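Local coordinates for BluB-like flavoprotein (Clostridium difficile 630, PDB 3EO8) that binds flavin mononucleotide as a dimeric member of the nitroreductase family and probably acts as an oxidoreductase, at residues A[9-14]-A[145-150]; A[32-37]-A[46-51]; A[94-99]-A[193-198]. One frame throughout, in Å; residues are numbered along the deposited sequence.

Interaction 1. Residues A[9-14]-A[145-150]. With FMN (flavin mononucleotide), chain G.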
loop_
_atom_site.group_PDB
_atom_site.type_symbol
_atom_site.label_atom_id
_atom_site.label_comp_id
_atom_site.label_asym_id
_atom_site.label_seq_id
_atom_site.Cartn_x
_atom_site.Cartn_y
_atom_site.Cartn_z
ATOM N N PHE A 9 2.049 15.019 -9.422
ATOM C CA PHE A 9 1.640 14.992 -10.836
ATOM C C PHE A 9 2.826 14.874 -11.787
ATOM O O PHE A 9 2.658 14.617 -12.972
ATOM C CB PHE A 9 0.687 16.143 -11.152
ATOM C CG PHE A 9 -0.689 15.917 -10.577
ATOM C CD1 PHE A 9 -1.547 14.984 -11.157
ATOM C CD2 PHE A 9 -1.074 16.526 -9.396
ATOM C CE1 PHE A 9 -2.785 14.718 -10.585
ATOM C CE2 PHE A 9 -2.302 16.255 -8.827
ATOM C CZ PHE A 9 -3.147 15.346 -9.413
ATOM N N LYS A 10 4.029 15.024 -11.247
ATOM C CA LYS A 10 5.260 14.723 -11.980
ATOM C C LYS A 10 5.596 13.235 -11.949
ATOM O O LYS A 10 6.340 12.752 -12.808
ATOM C CB LYS A 10 6.417 15.530 -11.400
ATOM C CG LYS A 10 7.684 15.579 -12.246
ATOM C CD LYS A 10 8.653 16.613 -11.668
ATOM C CE LYS A 10 9.783 16.919 -12.607
ATOM N NZ LYS A 10 10.813 17.745 -11.911
ATOM N N ARG A 11 5.070 12.513 -10.958
ATOM C CA ARG A 11 5.401 11.117 -10.791
ATOM C C ARG A 11 4.953 10.271 -11.968
ATOM O O ARG A 11 3.763 10.251 -12.353
ATOM C CB ARG A 11 4.795 10.532 -9.504
ATOM C CG ARG A 11 5.306 9.161 -9.128
ATOM C CD ARG A 11 4.237 8.281 -8.519
ATOM N NE ARG A 11 3.083 8.175 -9.380
ATOM C CZ ARG A 11 3.046 7.458 -10.494
ATOM N NH1 ARG A 11 4.090 6.731 -10.864
ATOM N NH2 ARG A 11 1.941 7.442 -11.208
ATOM N N GLN A 12 5.916 9.540 -12.507
ATOM C CA GLN A 12 5.661 8.543 -13.512
ATOM C C GLN A 12 6.462 7.277 -13.178
ATOM O O GLN A 12 7.407 7.325 -12.392
ATOM C CB GLN A 12 6.111 9.087 -14.877
ATOM C CG GLN A 12 5.301 10.257 -15.403
ATOM C CD GLN A 12 5.786 10.686 -16.781
ATOM O OE1 GLN A 12 6.673 11.545 -16.887
ATOM N NE2 GLN A 12 5.259 10.056 -17.839
ATOM N N SER A 13 6.123 6.145 -13.798
ATOM C CA SER A 13 7.024 4.983 -13.751
ATOM C C SER A 13 8.184 5.145 -14.722
ATOM O O SER A 13 8.017 5.057 -15.950
ATOM C CB SER A 13 6.272 3.697 -14.047
ATOM O OG SER A 13 5.353 3.484 -13.029
ATOM N N VAL A 14 9.364 5.372 -14.150
ATOM C CA VAL A 14 10.563 5.688 -14.905
ATOM C C VAL A 14 11.317 4.417 -15.241
ATOM O O VAL A 14 11.788 3.716 -14.348
ATOM C CB VAL A 14 11.453 6.645 -14.120
ATOM C CG1 VAL A 14 12.789 6.912 -14.880
ATOM C CG2 VAL A 14 10.641 7.931 -13.844
ATOM N N ALA A 145 4.681 3.754 2.587
ATOM C CA ALA A 145 6.131 4.033 2.700
ATOM C C ALA A 145 6.811 4.204 1.349
ATOM O O ALA A 145 7.599 5.140 1.122
ATOM C CB ALA A 145 6.822 2.921 3.518
ATOM N N ILE A 146 6.514 3.293 0.436
ATOM C CA ILE A 146 7.182 3.324 -0.888
ATOM C C ILE A 146 6.702 4.532 -1.693
ATOM O O ILE A 146 7.496 5.186 -2.409
ATOM C CB ILE A 146 6.995 1.987 -1.656
ATOM C CG1 ILE A 146 7.712 0.819 -0.958
ATOM C CG2 ILE A 146 7.486 2.115 -3.086
ATOM C CD1 ILE A 146 7.313 -0.568 -1.495
ATOM N N GLU A 147 5.456 4.952 -1.492
ATOM C CA GLU A 147 5.009 6.216 -2.119
ATOM C C GLU A 147 5.724 7.441 -1.570
ATOM O O GLU A 147 6.122 8.278 -2.351
ATOM C CB GLU A 147 3.487 6.334 -2.092
ATOM C CG GLU A 147 2.920 7.553 -2.812
ATOM C CD GLU A 147 3.017 7.509 -4.343
ATOM O OE1 GLU A 147 3.599 6.556 -4.896
ATOM O OE2 GLU A 147 2.490 8.477 -4.988
ATOM N N ASN A 148 5.957 7.507 -0.254
ATOM C CA ASN A 148 6.726 8.591 0.344
ATOM C C ASN A 148 8.159 8.650 -0.222
ATOM O O ASN A 148 8.686 9.724 -0.514
ATOM C CB ASN A 148 6.774 8.415 1.877
ATOM C CG ASN A 148 5.551 8.979 2.602
ATOM O OD1 ASN A 148 4.520 9.264 2.005
ATOM N ND2 ASN A 148 5.677 9.115 3.929
ATOM N N PHE A 149 8.773 7.484 -0.382
ATOM C CA PHE A 149 10.094 7.341 -1.009
ATOM C C PHE A 149 10.025 7.878 -2.443
ATOM O O PHE A 149 10.836 8.716 -2.844
ATOM C CB PHE A 149 10.493 5.869 -1.051
ATOM C CG PHE A 149 11.905 5.606 -1.501
ATOM C CD1 PHE A 149 12.281 5.757 -2.832
ATOM C CD2 PHE A 149 12.849 5.103 -0.595
ATOM C CE1 PHE A 149 13.596 5.488 -3.248
ATOM C CE2 PHE A 149 14.145 4.837 -1.014
ATOM C CZ PHE A 149 14.512 5.035 -2.330
ATOM N N THR A 150 9.054 7.386 -3.193
ATOM C CA THR A 150 8.848 7.756 -4.604
ATOM C C THR A 150 8.747 9.268 -4.823
ATOM O O THR A 150 9.414 9.859 -5.698
ATOM C CB THR A 150 7.575 7.069 -5.107
ATOM O OG1 THR A 150 7.796 5.654 -5.089
ATOM C CG2 THR A 150 7.201 7.522 -6.531
HETATM N N1 FMN G . 5.967 -1.260 -13.447
HETATM C C2 FMN G . 6.818 -2.126 -14.091
HETATM O O2 FMN G . 7.337 -1.853 -15.183
HETATM N N3 FMN G . 7.125 -3.328 -13.513
HETATM C C4 FMN G . 6.574 -3.739 -12.335
HETATM O O4 FMN G . 6.909 -4.842 -11.848
HETATM C C4A FMN G . 5.713 -2.870 -11.676
HETATM N N5 FMN G . 5.166 -3.234 -10.461
HETATM C C5A FMN G . 4.342 -2.363 -9.781
HETATM C C6 FMN G . 3.844 -2.753 -8.551
HETATM C C7 FMN G . 3.025 -1.889 -7.846
HETATM C C7M FMN G . 2.846 -2.173 -6.391
HETATM C C8 FMN G . 2.733 -0.624 -8.371
HETATM C C8M FMN G . 2.195 0.445 -7.462
HETATM C C9 FMN G . 3.246 -0.245 -9.600
HETATM C C9A FMN G . 4.063 -1.104 -10.318
HETATM N N10 FMN G . 4.569 -0.767 -11.573
HETATM C C10 FMN G . 5.436 -1.623 -12.222
HETATM C "C1'" FMN G . 4.225 0.534 -12.248
HETATM C "C2'" FMN G . 2.852 0.518 -12.920
HETATM O "O2'" FMN G . 2.905 -0.224 -14.133
HETATM C "C3'" FMN G . 2.440 1.953 -13.216
HETATM O "O3'" FMN G . 2.324 2.653 -11.982
HETATM C "C4'" FMN G . 1.161 2.117 -14.031
HETATM O "O4'" FMN G . 1.287 1.528 -15.313
HETATM C "C5'" FMN G . 0.858 3.613 -14.178
HETATM O "O5'" FMN G . 1.917 4.227 -14.890
HETATM P P FMN G . 2.610 5.554 -14.268
HETATM O O1P FMN G . 3.682 6.030 -15.203
HETATM O O2P FMN G . 3.206 5.102 -12.944
HETATM O O3P FMN G . 1.592 6.649 -13.984
#

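Interaction 2. Residues A[32-37]-A[46-51]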
loop_
_atom_site.group_PDB
_atom_site.type_symbol
_atom_site.label_atom_id
_atom_site.label_comp_id
_atom_site.label_asym_id
_atom_site.label_seq_id
_atom_site.Cartn_x
_atom_site.Cartn_y
_atom_site.Cartn_z
ATOM N N LYS A 32 14.239 8.162 4.906
ATOM C CA LYS A 32 13.709 8.852 6.095
ATOM C C LYS A 32 12.249 9.220 5.860
ATOM O O LYS A 32 11.414 9.052 6.720
ATOM C CB LYS A 32 14.525 10.085 6.407
ATOM C CG LYS A 32 14.141 10.732 7.748
ATOM C CD LYS A 32 14.946 11.982 8.001
ATOM C CE LYS A 32 14.467 12.691 9.256
ATOM N NZ LYS A 32 14.854 11.884 10.435
ATOM N N ALA A 33 11.944 9.700 4.662
ATOM C CA ALA A 33 10.567 10.041 4.315
ATOM C C ALA A 33 9.684 8.796 4.303
ATOM O O ALA A 33 8.567 8.828 4.805
ATOM C CB ALA A 33 10.525 10.724 2.972
ATOM N N ALA A 34 10.167 7.713 3.699
ATOM C CA ALA A 34 9.451 6.437 3.699
ATOM C C ALA A 34 9.077 5.996 5.115
ATOM O O ALA A 34 7.961 5.514 5.379
ATOM C CB ALA A 34 10.325 5.341 3.026
ATOM N N GLY A 35 10.028 6.140 6.016
ATOM C CA GLY A 35 9.874 5.721 7.420
ATOM C C GLY A 35 8.877 6.530 8.227
ATOM O O GLY A 35 8.467 6.119 9.313
ATOM N N ALA A 36 8.508 7.693 7.699
ATOM C CA ALA A 36 7.480 8.530 8.304
ATOM C C ALA A 36 6.055 8.158 7.878
ATOM O O ALA A 36 5.106 8.757 8.368
ATOM C CB ALA A 36 7.752 9.993 7.977
ATOM N N ALA A 37 5.903 7.192 6.963
ATOM C CA ALA A 37 4.594 6.762 6.482
ATOM C C ALA A 37 3.787 6.154 7.608
ATOM O O ALA A 37 4.361 5.565 8.531
ATOM C CB ALA A 37 4.755 5.728 5.364
ATOM N N TRP A 46 9.018 -2.397 7.151
ATOM C CA TRP A 46 9.805 -2.120 5.959
ATOM C C TRP A 46 11.287 -2.067 6.278
ATOM O O TRP A 46 11.661 -1.655 7.378
ATOM C CB TRP A 46 9.370 -0.796 5.343
ATOM C CG TRP A 46 9.149 0.352 6.326
ATOM C CD1 TRP A 46 10.087 1.050 7.021
ATOM C CD2 TRP A 46 7.902 0.989 6.599
ATOM N NE1 TRP A 46 9.487 2.058 7.748
ATOM C CE2 TRP A 46 8.146 2.035 7.503
ATOM C CE3 TRP A 46 6.585 0.741 6.195
ATOM C CZ2 TRP A 46 7.113 2.860 7.996
ATOM C CZ3 TRP A 46 5.575 1.534 6.689
ATOM C CH2 TRP A 46 5.847 2.600 7.570
ATOM N N HIS A 47 12.106 -2.500 5.315
ATOM C CA HIS A 47 13.568 -2.367 5.391
ATOM C C HIS A 47 14.073 -2.167 3.968
ATOM O O HIS A 47 13.787 -2.968 3.088
ATOM C CB HIS A 47 14.250 -3.606 6.020
ATOM C CG HIS A 47 15.691 -3.371 6.355
ATOM N ND1 HIS A 47 16.095 -2.822 7.550
ATOM C CD2 HIS A 47 16.815 -3.552 5.627
ATOM C CE1 HIS A 47 17.411 -2.701 7.557
ATOM N NE2 HIS A 47 17.870 -3.138 6.400
ATOM N N PHE A 48 14.825 -1.100 3.740
ATOM C CA PHE A 48 15.289 -0.768 2.407
ATOM C C PHE A 48 16.757 -1.160 2.237
ATOM O O PHE A 48 17.625 -0.602 2.920
ATOM C CB PHE A 48 15.129 0.751 2.150
ATOM C CG PHE A 48 13.703 1.205 2.197
ATOM C CD1 PHE A 48 13.057 1.399 3.419
ATOM C CD2 PHE A 48 12.986 1.396 1.029
ATOM C CE1 PHE A 48 11.714 1.759 3.461
ATOM C CE2 PHE A 48 11.651 1.764 1.062
ATOM C CZ PHE A 48 11.009 1.943 2.274
ATOM N N VAL A 49 17.025 -2.075 1.303
ATOM C CA VAL A 49 18.376 -2.513 0.988
ATOM C C VAL A 49 18.834 -1.824 -0.273
ATOM O O VAL A 49 18.283 -2.042 -1.336
ATOM C CB VAL A 49 18.446 -4.047 0.815
ATOM C CG1 VAL A 49 19.876 -4.505 0.499
ATOM C CG2 VAL A 49 17.932 -4.726 2.069
ATOM N N VAL A 50 19.830 -0.951 -0.147
ATOM C CA VAL A 50 20.247 -0.121 -1.260
ATOM C C VAL A 50 21.472 -0.691 -1.976
ATOM O O VAL A 50 22.537 -0.867 -1.368
ATOM C CB VAL A 50 20.597 1.274 -0.743
ATOM C CG1 VAL A 50 21.032 2.156 -1.909
ATOM C CG2 VAL A 50 19.389 1.887 -0.047
ATOM N N ILE A 51 21.331 -0.983 -3.267
ATOM C CA ILE A 51 22.390 -1.619 -4.021
ATOM C C ILE A 51 22.833 -0.767 -5.178
ATOM O O ILE A 51 22.018 -0.342 -5.984
ATOM C CB ILE A 51 21.921 -2.985 -4.581
ATOM C CG1 ILE A 51 21.552 -3.915 -3.451
ATOM C CG2 ILE A 51 23.022 -3.649 -5.422
ATOM C CD1 ILE A 51 20.678 -5.079 -3.894
HETATM O O HOH W 1 9.927 3.900 10.103
#

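Interaction 3. Residues A[94-99]-A[193-198]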
loop_
_atom_site.group_PDB
_atom_site.type_symbol
_atom_site.label_atom_id
_atom_site.label_comp_id
_atom_site.label_asym_id
_atom_site.label_seq_id
_atom_site.Cartn_x
_atom_site.Cartn_y
_atom_site.Cartn_z
ATOM N N THR A 94 10.361 -5.835 -16.195
ATOM C CA THR A 94 11.128 -6.300 -15.035
ATOM C C THR A 94 12.638 -6.009 -15.217
ATOM O O THR A 94 13.236 -5.261 -14.441
ATOM C CB THR A 94 10.920 -7.809 -14.717
ATOM O OG1 THR A 94 9.527 -8.166 -14.806
ATOM C CG2 THR A 94 11.444 -8.121 -13.305
ATOM N N LEU A 95 13.255 -6.564 -16.256
ATOM C CA LEU A 95 14.702 -6.543 -16.314
ATOM C C LEU A 95 15.260 -5.174 -16.742
ATOM O O LEU A 95 16.471 -5.006 -16.779
ATOM C CB LEU A 95 15.241 -7.651 -17.206
ATOM C CG LEU A 95 15.008 -9.096 -16.748
ATOM C CD1 LEU A 95 15.483 -10.079 -17.871
ATOM C CD2 LEU A 95 15.725 -9.337 -15.440
ATOM N N PHE A 96 14.381 -4.216 -17.053
ATOM C CA PHE A 96 14.802 -2.844 -17.359
ATOM C C PHE A 96 15.471 -2.142 -16.188
ATOM O O PHE A 96 16.152 -1.142 -16.387
ATOM C CB PHE A 96 13.612 -1.974 -17.801
ATOM C CG PHE A 96 12.731 -1.597 -16.677
ATOM C CD1 PHE A 96 13.025 -0.490 -15.900
ATOM C CD2 PHE A 96 11.665 -2.399 -16.326
ATOM C CE1 PHE A 96 12.260 -0.150 -14.832
ATOM C CE2 PHE A 96 10.880 -2.071 -15.248
ATOM C CZ PHE A 96 11.184 -0.958 -14.485
ATOM N N TYR A 97 15.290 -2.638 -14.968
ATOM C CA TYR A 97 15.922 -2.008 -13.803
ATOM C C TYR A 97 17.440 -1.907 -13.936
ATOM O O TYR A 97 18.060 -1.049 -13.304
ATOM C CB TYR A 97 15.561 -2.719 -12.487
ATOM C CG TYR A 97 16.309 -4.018 -12.208
ATOM C CD1 TYR A 97 17.592 -4.022 -11.691
ATOM C CD2 TYR A 97 15.709 -5.228 -12.431
ATOM C CE1 TYR A 97 18.284 -5.211 -11.433
ATOM C CE2 TYR A 97 16.364 -6.421 -12.180
ATOM C CZ TYR A 97 17.658 -6.415 -11.686
ATOM O OH TYR A 97 18.340 -7.612 -11.459
ATOM N N LEU A 98 18.047 -2.769 -14.750
ATOM C CA LEU A 98 19.490 -2.761 -14.918
ATOM C C LEU A 98 19.962 -1.456 -15.578
ATOM O O LEU A 98 21.128 -1.122 -15.536
ATOM C CB LEU A 98 19.924 -3.935 -15.776
ATOM C CG LEU A 98 19.767 -5.286 -15.080
ATOM C CD1 LEU A 98 19.778 -6.394 -16.128
ATOM C CD2 LEU A 98 20.884 -5.482 -14.045
ATOM N N LYS A 99 19.018 -0.736 -16.180
ATOM C CA LYS A 99 19.298 0.555 -16.813
ATOM C C LYS A 99 19.542 1.668 -15.809
ATOM O O LYS A 99 20.027 2.742 -16.203
ATOM C CB LYS A 99 18.140 0.932 -17.737
ATOM C CG LYS A 99 17.911 -0.062 -18.875
ATOM C CD LYS A 99 16.737 0.331 -19.773
ATOM C CE LYS A 99 16.712 -0.609 -20.975
ATOM N NZ LYS A 99 15.478 -0.529 -21.805
HETATM N N MSE A 193 10.765 -4.009 -5.486
HETATM C CA MSE A 193 11.994 -3.297 -5.802
HETATM C C MSE A 193 11.671 -1.939 -6.370
HETATM O O MSE A 193 10.544 -1.660 -6.816
HETATM C CB MSE A 193 12.893 -4.055 -6.785
HETATM C CG MSE A 193 12.865 -5.562 -6.612
HETATM SE SE MSE A 193 14.212 -6.540 -7.588
HETATM C CE MSE A 193 13.628 -6.308 -9.400
ATOM N N LEU A 194 12.662 -1.059 -6.284
ATOM C CA LEU A 194 12.619 0.242 -6.929
ATOM C C LEU A 194 13.843 0.389 -7.827
ATOM O O LEU A 194 15.001 0.171 -7.371
ATOM C CB LEU A 194 12.645 1.337 -5.899
ATOM C CG LEU A 194 11.410 1.502 -5.043
ATOM C CD1 LEU A 194 11.749 2.238 -3.720
ATOM C CD2 LEU A 194 10.406 2.258 -5.861
ATOM N N ALA A 195 13.601 0.737 -9.093
ATOM C CA ALA A 195 14.682 1.153 -9.997
ATOM C C ALA A 195 14.787 2.666 -9.856
ATOM O O ALA A 195 13.800 3.373 -10.073
ATOM C CB ALA A 195 14.380 0.774 -11.477
ATOM N N LEU A 196 15.979 3.155 -9.514
ATOM C CA LEU A 196 16.165 4.533 -9.090
ATOM C C LEU A 196 17.325 5.198 -9.806
ATOM O O LEU A 196 18.429 4.665 -9.844
ATOM C CB LEU A 196 16.425 4.570 -7.571
ATOM C CG LEU A 196 16.665 5.918 -6.883
ATOM C CD1 LEU A 196 15.417 6.863 -6.976
ATOM C CD2 LEU A 196 17.119 5.675 -5.395
ATOM N N GLY A 197 17.074 6.393 -10.327
ATOM C CA GLY A 197 18.079 7.158 -11.071
ATOM C C GLY A 197 17.602 8.533 -11.486
ATOM O O GLY A 197 16.525 8.980 -11.108
ATOM N N VAL A 198 18.425 9.225 -12.262
ATOM C CA VAL A 198 17.997 10.462 -12.867
ATOM C C VAL A 198 17.256 10.057 -14.119
ATOM O O VAL A 198 17.817 9.362 -14.972
ATOM C CB VAL A 198 19.169 11.363 -13.250
ATOM C CG1 VAL A 198 18.641 12.578 -13.999
ATOM C CG2 VAL A 198 19.990 11.757 -11.986
#

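Interaction 1. Residues A[9-14]-A[145-150]
Glu147 is the first residue of helix segment 145-150 to meet the other segment, and its side chain crosses that of Arg11 at about a right angle, the carboxylate plane 48° from that of the guanidinium. The nearest pair, Glu147 OE2 and Arg11 CD at 3.9 Å, sets an oxygen beside a methylene. The charged atoms stay farther apart: Arg11 NE is 4.4 Å from Glu147 OE2, beyond a salt bridge, so any attraction is probably a longer-range one between opposite charges. Three residues on, Thr150 packs its methyl against the aliphatic part of the same arginine, Thr150 CG2 lying 3.6 Å from Arg11 CG. The hydroxyl fixes this rotation. Thr150 OG1 donates to Ile146 O at 2.7 Å, entering from the opposite face of that carbonyl to Thr150 N, and with chi1 at -65° the methyl is the branch directed at Arg11.

Supported in this way from the helix, Arg11 presents its guanidinium edge to the flavin phosphate, whose phosphorus lies in the guanidinium plane. Arg11 NH1 bonds FMN O2P at 2.8 Å and Arg11 NH2 bonds FMN O3P at 2.9 Å; Arg11 NH2 also donates to Ala36 O of the second subunit. Ser13 grips the phosphate twice, Ser13 N reaching FMN O1P at 2.8 Å in a nearly straight bond (178°) and Ser13 OG reaching FMN O2P at 2.7 Å. Arg11 and Ser13, in the Arg-Gln-Ser-Val-Arg run after helix 4-10, hold the phosphate, and Arg15, Ser205 and Lys208 bind the same cofactor: an FMN site characteristic of the nitroreductase fold.

Interaction 2. Residues A[32-37]-A[46-51]
Trp46 lies along the C-terminal end of helix 24-35 while Phe48, two residues further on, meets the flank of the same helix. This is the packing of a helix on strand 47-51, outermost of the sheet within this chain, in the nitroreductase fold. The sheet runs on across the dimer interface, since Phe48, Val49 and Val50 pair in a parallel ladder with a strand of the second subunit.

The indole owes its position to a first torsion of 44°, which sets CG between the backbone N and the carbonyl carbon, the crowded position, and to a chi2 of 72°. Ala34 O stands over one face of the ring, offset toward the rim, with Trp46 CZ2 its nearest atom at 3.8 Å; the same oxygen accepts a backbone bond from Ala37 N. Ala37 O comes instead at the edge, near the ring plane, 3.5 Å from Trp46 CH2. The Ala37 methyl adds a looser apolar touch, CB to CH2 of Trp46 at 4.0 Å. Between Ala34 and Ala37 in sequence, Gly35 approaches the ring obliquely, its CA 3.7 Å from Trp46 NE1.

Phe48 takes a different rotamer. Its CG is turned beside the backbone N (chi1 -63°), which carries the far end of the ring to the helix: Phe48 CZ is 3.5 Å from Ala34 CB, an oblique apolar contact. Ala34 thus serves both aromatics, through its carbonyl for one and its methyl for the other.

The polar atom of the indole is linked to the helix through a water in the plane of the ring, which accepts from Trp46 NE1 at 3.0 Å and donates to Gly35 O at 2.8 Å.

Interaction 3. Residues A[94-99]-A[193-198]
Tyr97 and Ala195 form the centre of this contact: their CB atoms are 3.8 Å apart, and their CA atoms, at 5.1 Å, are the nearest pair between the two backbones. The selenomethionine at Met193, which replaces methionine, reaches the same tyrosine ring. Its SE stands above the face, 5.3 Å from the Tyr97 centroid and 18° off the ring normal, a Met-aromatic contact at some distance. A bend at chi3 (-69°) then brings Met193 CE to 3.8 Å from Tyr97 CD2. The Ala195 methyl is also met obliquely by Phe96, whose CE1 lies 4.1 Å from Ala195 CB.

In the next shell, Leu98 CG lies over the opposite face of the Tyr97 ring from the selenium, 3.9 Å above its plane and offset toward the rim. The phenol end is held by a hydrogen bond from Tyr97 OH to Met57 O on helix 54-75. Strand 189-197 is held by its neighbours, Ala195 bonding Cys161 through the backbone and Leu196 bonding Val102. Phe96 packs on Arg15, Cys161 and Leu163 and also touches FMN, so the 3-10 segment joins the sheet to the wall of the flavin pocket.

The closest approaches join carbon to carbon, with selenium above the ring, so the contact probably rests mainly on dispersion and shape, while directional bonds to other parts of the fold fix the tyrosine and the strand.

Overall arrangement
Interaction 1 is the hub of the three. Its helix segment 145-150 meets interaction 2 through Asn148 ND2 and Ala33 O, a probable hydrogen bond of 3.0 Å, and meets interaction 3 where Phe149 CD1 packs 3.7 Å from Leu194 CD1. The centres of interactions 2 and 3 each lie 13 Å from that of interaction 1. They do not touch each other, with centres 17 Å apart, although both reach the same sheet. Interaction 1 grips the phosphate of one FMN, and the Phe96 side chain comes within about 4 Å of it (nearest atoms). The Trp46 side chain lies about 7 Å from the other FMN of the dimer, so the chain serves both cofactor sites.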